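Local coordinates for protein FI20010p1 (PDB 7CFB) that probably acts in piRNA amplification and gene silencing, through extended Tudor domains such as the first one of Krimper, at residues A[112-117]-A[123-128]. Numbering follows the deposited sequence.
Sequences ITINSS and YDAYLI
A classic beta bulge sets N115 and S116 opposite D124 in the antiparallel hairpin of strands 108-117 and 123-127. The bulge gathers two donors on D124 O: N115 N at 2.9 Å and, more weakly, S116 N at 3.4 Å; D124 N returns a bond to S116 O. With chi1 60°, CG of N115 is tucked in beside both the N and the C of its backbone, and the amide reaches across to the carboxylate of D124. There ND2 donates an almost straight bond of 3.0 Å to D124 OD2, reaching it from above the carboxylate plane, with amide and carboxylate planes 78° apart. Toward I112 the pairing is regular, with T113 and Y126 bonded in both directions (Y126 N to T113 O, 2.9 Å), and the packing is apolar and buried. I112 extends CG1 against L127 CD2 (3.7 Å) and lays CD1 on A125 CB, which I114 CD1 also touches. I114 CG2 against Y123 CB (3.6 Å) is the step toward the looser, more exposed S116-S117 end. Here a water joins S116 OG to D124 OD2, and S116 O lies at the edge of the Y123 ring, near its plane. D124 OD2 also forms a salt bridge with R30. The hairpin lies inside an antiparallel sheet of the Tudor domain, between strands 99-103 and 132-136; F99 and F136 pack on I112 and I114, while helix 30-36 covers T113, N115 and Y126.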
# COMPACT_ATOMS: atom_id res chain seq x y z
N ILE A 112 -0.34 -6.97 -1.61
CA ILE A 112 -1.29 -7.14 -0.50
C ILE A 112 -0.81 -8.25 0.42
O ILE A 112 -0.10 -9.11 -0.04
CB ILE A 112 -2.67 -7.48 -1.10
CG1 ILE A 112 -3.81 -7.46 -0.09
CG2 ILE A 112 -2.61 -8.75 -1.92
CD1 ILE A 112 -5.14 -7.86 -0.63
N THR A 113 -1.21 -8.19 1.67
CA THR A 113 -0.99 -9.28 2.62
C THR A 113 -2.28 -9.46 3.43
O THR A 113 -2.93 -8.48 3.69
CB THR A 113 0.24 -9.01 3.48
OG1 THR A 113 0.35 -10.21 4.23
CG2 THR A 113 0.09 -7.81 4.39
N ILE A 114 -2.63 -10.69 3.76
CA ILE A 114 -3.79 -10.97 4.63
C ILE A 114 -3.28 -10.98 6.07
O ILE A 114 -2.41 -11.73 6.36
CB ILE A 114 -4.49 -12.28 4.27
CG1 ILE A 114 -4.91 -12.31 2.81
CG2 ILE A 114 -5.68 -12.48 5.17
CD1 ILE A 114 -6.10 -11.48 2.52
N ASN A 115 -3.82 -10.13 6.92
CA ASN A 115 -3.35 -10.08 8.31
C ASN A 115 -4.23 -10.90 9.25
O ASN A 115 -3.71 -11.39 10.20
CB ASN A 115 -3.02 -8.65 8.75
CG ASN A 115 -4.18 -7.70 8.68
OD1 ASN A 115 -4.41 -7.06 7.67
ND2 ASN A 115 -4.92 -7.59 9.75
N SER A 116 -5.51 -11.05 8.96
CA SER A 116 -6.40 -11.81 9.87
C SER A 116 -7.67 -12.27 9.17
O SER A 116 -8.01 -11.72 8.15
CB SER A 116 -6.75 -11.00 11.10
OG SER A 116 -7.67 -9.98 10.81
N SER A 117 -8.34 -13.23 9.79
CA SER A 117 -9.65 -13.77 9.38
C SER A 117 -10.74 -12.88 9.98
O SER A 117 -10.61 -12.48 11.11
CB SER A 117 -9.78 -15.17 9.86
OG SER A 117 -10.92 -15.77 9.31
N TYR A 123 -11.67 -11.41 5.21
CA TYR A 123 -10.39 -11.22 5.87
C TYR A 123 -10.09 -9.73 5.98
O TYR A 123 -10.65 -8.90 5.27
CB TYR A 123 -9.25 -11.91 5.10
CG TYR A 123 -9.56 -13.34 4.72
CD1 TYR A 123 -10.22 -13.64 3.53
CD2 TYR A 123 -9.18 -14.40 5.54
CE1 TYR A 123 -10.51 -14.94 3.18
CE2 TYR A 123 -9.46 -15.71 5.19
CZ TYR A 123 -10.13 -15.97 4.01
OH TYR A 123 -10.41 -17.27 3.66
N ASP A 124 -9.18 -9.41 6.90
CA ASP A 124 -8.57 -8.09 6.97
C ASP A 124 -7.26 -8.12 6.21
O ASP A 124 -6.44 -9.02 6.43
CB ASP A 124 -8.34 -7.67 8.43
CG ASP A 124 -8.05 -6.19 8.58
OD1 ASP A 124 -8.54 -5.40 7.74
OD2 ASP A 124 -7.33 -5.82 9.53
N ALA A 125 -7.09 -7.17 5.31
CA ALA A 125 -5.92 -7.17 4.42
C ALA A 125 -5.25 -5.80 4.42
O ALA A 125 -5.91 -4.83 4.66
CB ALA A 125 -6.35 -7.56 3.04
N TYR A 126 -3.96 -5.79 4.13
CA TYR A 126 -3.18 -4.54 4.09
C TYR A 126 -2.54 -4.34 2.71
O TYR A 126 -1.87 -5.19 2.24
CB TYR A 126 -2.15 -4.56 5.21
CG TYR A 126 -1.29 -3.34 5.32
CD1 TYR A 126 -1.84 -2.09 5.39
CD2 TYR A 126 0.08 -3.44 5.36
CE1 TYR A 126 -1.07 -0.96 5.52
CE2 TYR A 126 0.88 -2.32 5.46
CZ TYR A 126 0.30 -1.07 5.54
OH TYR A 126 1.04 0.05 5.65
N LEU A 127 -2.75 -3.18 2.14
CA LEU A 127 -2.12 -2.81 0.86
C LEU A 127 -0.79 -2.16 1.24
O LEU A 127 -0.76 -1.00 1.51
CB LEU A 127 -3.06 -1.88 0.11
CG LEU A 127 -4.46 -2.43 -0.16
CD1 LEU A 127 -5.15 -1.63 -1.21
CD2 LEU A 127 -4.40 -3.87 -0.58
N ILE A 128 0.26 -2.96 1.19
CA ILE A 128 1.61 -2.59 1.70
C ILE A 128 2.18 -1.36 1.00
O ILE A 128 2.91 -0.65 1.62
CB ILE A 128 2.57 -3.80 1.74
CG1 ILE A 128 3.04 -4.23 0.35
CG2 ILE A 128 1.98 -4.94 2.52
CD1 ILE A 128 4.05 -5.32 0.36
O HOH W 1 -7.06 -7.49 11.86